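Local coordinates for protein kappa-carrageenase (PDB 5OCR) that probably hydrolyses kappa-carrageenan, a sulfated galactan of red algae, through its family 16 glycoside hydrolase module, a beta-jellyroll and one piece of a longer protein, at residues Asp29-Asn34 with Asp278-Trp283; Glu103-Gly108 with Lys198-Tyr203. One frame throughout, in Å; residues are numbered along the deposited sequence. Where two conformers were deposited one is given.

Contact 1: residues Asp29-Asn34 with Asp278-Trp283; sequences DEFNKN and DYVRVW. With MG (magnesium ion), chain F.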
loop_
_atom_site.group_PDB
_atom_site.type_symbol
_atom_site.label_atom_id
_atom_site.label_comp_id
_atom_site.label_asym_id
_atom_site.label_seq_id
_atom_site.Cartn_x
_atom_site.Cartn_y
_atom_site.Cartn_z
ATOM N N ASP A 29 -11.625 2.759 10.763
ATOM C CA ASP A 29 -12.260 1.516 11.193
ATOM C C ASP A 29 -11.346 0.919 12.265
ATOM O O ASP A 29 -10.120 0.734 12.013
ATOM C CB ASP A 29 -12.411 0.579 9.977
ATOM C CG ASP A 29 -13.512 -0.506 10.177
ATOM O OD1 ASP A 29 -13.676 -1.022 11.341
ATOM O OD2 ASP A 29 -14.136 -0.852 9.134
ATOM N N GLU A 30 -11.912 0.602 13.431
ATOM C CA GLU A 30 -11.130 -0.116 14.521
ATOM C C GLU A 30 -11.280 -1.628 14.392
ATOM O O GLU A 30 -10.671 -2.385 15.176
ATOM C CB GLU A 30 -11.654 0.281 15.893
ATOM C CG GLU A 30 -11.606 1.776 16.147
ATOM C CD GLU A 30 -10.202 2.362 16.203
ATOM O OE1 GLU A 30 -9.330 1.728 16.882
ATOM O OE2 GLU A 30 -9.964 3.526 15.677
ATOM N N PHE A 31 -12.062 -2.057 13.397
ATOM C CA PHE A 31 -12.197 -3.522 13.124
ATOM C C PHE A 31 -12.680 -4.322 14.317
ATOM O O PHE A 31 -12.337 -5.501 14.470
ATOM C CB PHE A 31 -10.903 -4.107 12.577
ATOM C CG PHE A 31 -10.495 -3.466 11.245
ATOM C CD1 PHE A 31 -11.370 -3.470 10.152
ATOM C CD2 PHE A 31 -9.280 -2.751 11.159
ATOM C CE1 PHE A 31 -11.000 -2.850 8.958
ATOM C CE2 PHE A 31 -8.942 -2.083 9.948
ATOM C CZ PHE A 31 -9.811 -2.123 8.877
ATOM N N ASN A 32 -13.514 -3.669 15.110
ATOM C CA ASN A 32 -14.109 -4.356 16.278
ATOM C C ASN A 32 -15.261 -5.247 15.862
ATOM O O ASN A 32 -15.600 -6.126 16.627
ATOM C CB ASN A 32 -14.562 -3.274 17.210
ATOM C CG ASN A 32 -13.400 -2.798 18.056
ATOM O OD1 ASN A 32 -12.402 -3.564 18.276
ATOM N ND2 ASN A 32 -13.485 -1.618 18.537
ATOM N N LYS A 33 -15.780 -5.086 14.633
ATOM C CA LYS A 33 -16.852 -5.952 14.131
ATOM C C LYS A 33 -16.326 -7.080 13.278
ATOM O O LYS A 33 -15.547 -6.840 12.357
ATOM C CB LYS A 33 -17.851 -5.235 13.285
ATOM C CG LYS A 33 -18.272 -3.878 13.769
ATOM C CD LYS A 33 -18.743 -3.945 15.201
ATOM C CE LYS A 33 -20.257 -4.032 15.205
ATOM N NZ LYS A 33 -20.740 -2.751 15.776
ATOM N N ASN A 34 -16.773 -8.298 13.542
ATOM C CA ASN A 34 -16.316 -9.343 12.666
ATOM C C ASN A 34 -16.884 -9.271 11.237
ATOM O O ASN A 34 -16.170 -9.708 10.313
ATOM C CB ASN A 34 -16.520 -10.725 13.259
ATOM C CG ASN A 34 -15.846 -10.878 14.597
ATOM O OD1 ASN A 34 -14.639 -10.606 14.769
ATOM N ND2 ASN A 34 -16.628 -11.356 15.563
ATOM N N ASP A 278 -4.789 -3.561 12.980
ATOM C CA ASP A 278 -5.578 -3.289 14.161
ATOM C C ASP A 278 -6.490 -2.122 13.918
ATOM O O ASP A 278 -7.638 -2.146 14.380
ATOM C CB ASP A 278 -4.586 -3.038 15.341
ATOM C CG ASP A 278 -5.285 -2.960 16.745
ATOM O OD1 ASP A 278 -6.424 -3.384 16.894
ATOM O OD2 ASP A 278 -4.684 -2.363 17.638
ATOM N N TYR A 279 -6.071 -1.093 13.223
ATOM C CA TYR A 279 -7.024 0.010 12.889
ATOM C C TYR A 279 -6.491 0.771 11.685
ATOM O O TYR A 279 -5.292 0.673 11.339
ATOM C CB TYR A 279 -7.218 0.968 14.094
ATOM C CG TYR A 279 -5.997 1.796 14.483
ATOM C CD1 TYR A 279 -5.466 2.819 13.656
ATOM C CD2 TYR A 279 -5.384 1.547 15.699
ATOM C CE1 TYR A 279 -4.361 3.567 14.065
ATOM C CE2 TYR A 279 -4.260 2.257 16.099
ATOM C CZ TYR A 279 -3.759 3.284 15.280
ATOM O OH TYR A 279 -2.678 4.039 15.674
ATOM N N VAL A 280 -7.412 1.524 11.081
ATOM C CA VAL A 280 -7.061 2.563 10.131
ATOM C C VAL A 280 -7.819 3.768 10.544
ATOM O O VAL A 280 -9.040 3.696 10.896
ATOM C CB VAL A 280 -7.294 2.162 8.677
ATOM C CG1 VAL A 280 -8.782 1.718 8.442
ATOM C CG2 VAL A 280 -6.889 3.338 7.746
ATOM N N ARG A 281 -7.142 4.904 10.531
ATOM C CA ARG A 281 -7.777 6.164 10.972
ATOM C C ARG A 281 -7.392 7.290 10.002
ATOM O O ARG A 281 -6.239 7.421 9.583
ATOM C CB ARG A 281 -7.367 6.549 12.388
ATOM C CG ARG A 281 -7.810 5.542 13.442
ATOM C CD ARG A 281 -7.139 5.892 14.783
ATOM N NE ARG A 281 -7.539 4.861 15.757
ATOM C CZ ARG A 281 -6.894 4.562 16.902
ATOM N NH1 ARG A 281 -5.820 5.263 17.333
ATOM N NH2 ARG A 281 -7.361 3.588 17.674
ATOM N N VAL A 282 -8.380 8.102 9.637
ATOM C CA VAL A 282 -8.149 9.234 8.736
ATOM C C VAL A 282 -8.701 10.487 9.453
ATOM O O VAL A 282 -9.803 10.417 10.075
ATOM C CB VAL A 282 -8.866 9.031 7.422
ATOM C CG1 VAL A 282 -8.627 10.239 6.491
ATOM C CG2 VAL A 282 -8.323 7.794 6.758
ATOM N N TRP A 283 -7.966 11.578 9.368
ATOM C CA TRP A 283 -8.432 12.857 9.908
ATOM C C TRP A 283 -8.306 13.918 8.854
ATOM O O TRP A 283 -7.473 13.814 7.944
ATOM C CB TRP A 283 -7.609 13.352 11.105
ATOM C CG TRP A 283 -7.595 12.481 12.341
ATOM C CD1 TRP A 283 -8.319 12.668 13.523
ATOM C CD2 TRP A 283 -6.799 11.287 12.533
ATOM N NE1 TRP A 283 -8.003 11.689 14.457
ATOM C CE2 TRP A 283 -7.089 10.807 13.899
ATOM C CE3 TRP A 283 -5.824 10.595 11.736
ATOM C CZ2 TRP A 283 -6.430 9.703 14.454
ATOM C CZ3 TRP A 283 -5.214 9.498 12.294
ATOM C CH2 TRP A 283 -5.478 9.068 13.601
HETATM MG MG MG F . -8.815 -3.052 16.247
HETATM O O HOH W 1 -8.505 -0.765 17.478
HETATM O O HOH W 2 -9.993 -3.209 18.340
#

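Contact 2: residues Glu103-Gly108 with Lys198-Tyr203; sequences EAKIQG and KDFHIY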
loop_
_atom_site.group_PDB
_atom_site.type_symbol
_atom_site.label_atom_id
_atom_site.label_comp_id
_atom_site.label_asym_id
_atom_site.label_seq_id
_atom_site.Cartn_x
_atom_site.Cartn_y
_atom_site.Cartn_z
ATOM N N GLU A 103 -3.452 7.013 9.089
ATOM C CA GLU A 103 -2.631 6.177 9.965
ATOM C C GLU A 103 -3.192 4.790 10.041
ATOM O O GLU A 103 -4.459 4.663 10.052
ATOM C CB GLU A 103 -2.749 6.852 11.379
ATOM C CG GLU A 103 -1.768 6.185 12.400
ATOM C CD GLU A 103 -1.811 6.882 13.781
ATOM O OE1 GLU A 103 -1.197 7.970 13.875
ATOM O OE2 GLU A 103 -2.457 6.334 14.709
ATOM N N ALA A 104 -2.330 3.775 10.082
ATOM C CA ALA A 104 -2.757 2.412 10.287
ATOM C C ALA A 104 -1.785 1.709 11.156
ATOM O O ALA A 104 -0.578 2.020 11.176
ATOM C CB ALA A 104 -2.878 1.750 8.876
ATOM N N LYS A 105 -2.333 0.825 11.969
ATOM C CA LYS A 105 -1.474 -0.035 12.838
ATOM C C LYS A 105 -1.444 -1.447 12.246
ATOM O O LYS A 105 -2.501 -2.137 12.083
ATOM C CB LYS A 105 -1.994 0.033 14.312
ATOM C CG LYS A 105 -1.283 -0.972 15.303
ATOM C CD LYS A 105 -1.920 -0.678 16.664
ATOM C CE LYS A 105 -1.511 -1.714 17.659
ATOM N NZ LYS A 105 -2.388 -1.362 18.816
ATOM N N ILE A 106 -0.252 -1.835 11.820
ATOM C CA ILE A 106 -0.103 -3.006 10.931
ATOM C C ILE A 106 0.987 -3.945 11.391
ATOM O O ILE A 106 2.106 -3.482 11.826
ATOM C CB ILE A 106 0.253 -2.504 9.478
ATOM C CG1 ILE A 106 -0.905 -1.670 8.843
ATOM C CG2 ILE A 106 0.690 -3.745 8.569
ATOM C CD1 ILE A 106 -0.415 -0.857 7.624
ATOM N N GLN A 107 0.707 -5.255 11.302
ATOM C CA GLN A 107 1.814 -6.188 11.429
ATOM C C GLN A 107 1.983 -6.925 10.103
ATOM O O GLN A 107 0.997 -7.263 9.438
ATOM C CB GLN A 107 1.399 -7.233 12.500
ATOM C CG GLN A 107 2.378 -8.435 12.596
ATOM C CD GLN A 107 2.136 -9.299 13.837
ATOM O OE1 GLN A 107 1.812 -8.803 14.960
ATOM N NE2 GLN A 107 2.190 -10.606 13.634
ATOM N N GLY A 108 3.232 -7.165 9.744
ATOM C CA GLY A 108 3.548 -7.786 8.443
ATOM C C GLY A 108 3.309 -9.285 8.448
ATOM O O GLY A 108 2.631 -9.842 9.293
ATOM N N LYS A 198 6.900 -8.992 12.585
ATOM C CA LYS A 198 6.687 -9.739 13.838
ATOM C C LYS A 198 5.744 -9.094 14.827
ATOM O O LYS A 198 5.293 -9.787 15.734
ATOM C CB LYS A 198 8.008 -10.022 14.534
ATOM C CG LYS A 198 8.805 -11.048 13.704
ATOM C CD LYS A 198 8.319 -12.499 13.868
ATOM C CE LYS A 198 9.207 -13.453 13.086
ATOM N NZ LYS A 198 10.510 -13.436 13.788
ATOM N N ASP A 199 5.477 -7.793 14.711
ATOM C CA ASP A 199 4.688 -7.078 15.718
ATOM C C ASP A 199 3.941 -5.979 15.005
ATOM O O ASP A 199 4.325 -5.610 13.851
ATOM C CB ASP A 199 5.568 -6.441 16.820
ATOM C CG ASP A 199 6.519 -7.431 17.478
ATOM O OD1 ASP A 199 7.766 -7.452 17.136
ATOM O OD2 ASP A 199 6.022 -8.235 18.265
ATOM N N PHE A 200 3.021 -5.346 15.692
ATOM C CA PHE A 200 2.255 -4.214 15.085
ATOM C C PHE A 200 3.023 -2.952 15.280
ATOM O O PHE A 200 3.502 -2.680 16.411
ATOM C CB PHE A 200 0.863 -4.027 15.820
ATOM C CG PHE A 200 -0.127 -5.085 15.413
ATOM C CD1 PHE A 200 -0.148 -6.346 16.082
ATOM C CD2 PHE A 200 -1.048 -4.855 14.391
ATOM C CE1 PHE A 200 -1.008 -7.378 15.722
ATOM C CE2 PHE A 200 -1.943 -5.908 13.996
ATOM C CZ PHE A 200 -1.953 -7.159 14.705
ATOM N N HIS A 201 3.015 -2.088 14.271
ATOM C CA HIS A 201 3.544 -0.731 14.418
ATOM C C HIS A 201 2.667 0.241 13.741
ATOM O O HIS A 201 1.765 -0.132 12.978
ATOM C CB HIS A 201 4.967 -0.675 13.764
ATOM C CG HIS A 201 5.915 -1.602 14.472
ATOM N ND1 HIS A 201 6.671 -1.195 15.532
ATOM C CD2 HIS A 201 6.160 -2.946 14.291
ATOM C CE1 HIS A 201 7.363 -2.248 15.996
ATOM N NE2 HIS A 201 7.059 -3.325 15.208
ATOM N N ILE A 202 2.926 1.528 13.960
ATOM C CA ILE A 202 2.019 2.591 13.508
ATOM C C ILE A 202 2.639 3.297 12.355
ATOM O O ILE A 202 3.779 3.823 12.495
ATOM C CB ILE A 202 1.813 3.647 14.644
ATOM C CG1 ILE A 202 1.408 2.984 15.954
ATOM C CG2 ILE A 202 0.801 4.725 14.217
ATOM C CD1 ILE A 202 0.147 2.178 15.938
ATOM N N TYR A 203 1.907 3.326 11.239
ATOM C CA TYR A 203 2.419 3.932 10.015
ATOM C C TYR A 203 1.533 5.099 9.690
ATOM O O TYR A 203 0.311 4.928 9.515
ATOM C CB TYR A 203 2.473 2.867 8.877
ATOM C CG TYR A 203 3.358 1.691 9.216
ATOM C CD1 TYR A 203 4.782 1.794 9.066
ATOM C CD2 TYR A 203 2.805 0.532 9.811
ATOM C CE1 TYR A 203 5.543 0.726 9.368
ATOM C CE2 TYR A 203 3.623 -0.555 10.178
ATOM C CZ TYR A 203 5.013 -0.393 9.949
ATOM O OH TYR A 203 5.894 -1.372 10.221
HETATM O O HOH W 3 4.776 -3.726 11.201
#

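Contact 1: residues Asp29-Asn34 with Asp278-Trp283
Glu30 reaches from the loop to Arg281 on strand 273-285 with a chain bent at chi2 (-65°). CB sets out away from the strand, CG stands beside the backbone N, opposite the carbonyl carbon (chi1 -57°), and the bend swings the carboxylate back over it. CD lies at the edge of the Arg281 guanidinium, in its plane, 3.4 Å from Arg281 NH2. At the tip, OE1 accepts from Arg281 NH2 and OE2 from Arg281 NE, each at 2.8 Å, a side-on salt bridge of two nearly straight bonds on the syn side, planes 30° apart. OE1 also passes 3.6 Å from Tyr279 CB and accepts a hydrogen bond from a water, which donates weakly to Asp278 OD1. The guanidinium lies over the Tyr279 ring, CZ 3.5 Å above its centre, a pairing that probably limits its rotation.

In the backbone, a single antiparallel bridge joins Asp29 and Val280: Asp29 N donates to Val280 O and Val280 N to Asp29 O. It attaches a loop without regular structure to a strand of the jellyroll. An Asx turn follows, Phe31 N donating to Asp29 OD1 at 2.8 Å.

The same residues help build a magnesium site. Glu30 O binds the ion at 2.2 Å, joined by Asp278 O and OD1, Gly66 O and a water. Asp278 OD2 forms a salt bridge with Lys105 NZ. Phe31 brings its CZ to 4.0 Å from Val280 CG1.

Contact 2: residues Glu103-Gly108 with Lys198-Tyr203
Four backbone hydrogen bonds tie Ala104 to Tyr203 and Ile106 to His201, the hydrogen-bonded pairs of an antiparallel ladder between neighbouring strands of the jellyroll; Lys105 and Ile202 form the non-hydrogen-bonded pair between them. The bond from His201 N to Ile106 O differs from the rest, its donor lying 42° out of the carbonyl plane. A water lies 2.8 Å from both Ile106 O and Tyr203 OH, joining the two.

Among apolar contacts, in the conformer given, Ile202 CD1 lies 3.4 Å from Lys105 CB and Ile202 CG2 3.4 Å from Glu103 CD, a closeness doubtful as evidence of strain. On the other face the Tyr203 ring crosses Ile106 at about a right angle, Tyr203 CE2 4.0 Å from Ile106 CB.

In a CH-pi contact, Gln107 CB sits 3.7 Å above the Phe200 ring centroid, 3° off its normal, and Gln107 OE1 lies 3.3 Å from Phe200 CE1. Replacing Phe200 by an alanine is likely to strip Gln107 CB of the ring face it rests on and leave its amide freer to turn.

Glu103 turns its carboxylate to Tyr279 and Thr12, and Lys105 its NZ to Asp278, which implies that across this ladder their side chains contribute mainly carbon, while the backbone supplies the direct hydrogen bonds.

How the contacts relate
Both contacts are partly buried and are joined where strands 273-285 and 100-107 run side by side. Contact 1 lies farther out, its centre about 16 Å from that of the chain against about 12 Å for contact 2, and contact 2 is nested inside the chain loop that contact 1 closes. One is loop on strand, with 297 Å² buried and cohesion from a single backbone bridge, a salt bridge and a metal; the other is strand on strand, with 623 Å² buried through a backbone ladder and carbon packing. Arg281 N of contact 1 lies 2.7 Å from Glu103 O of contact 2, a probable hydrogen bond.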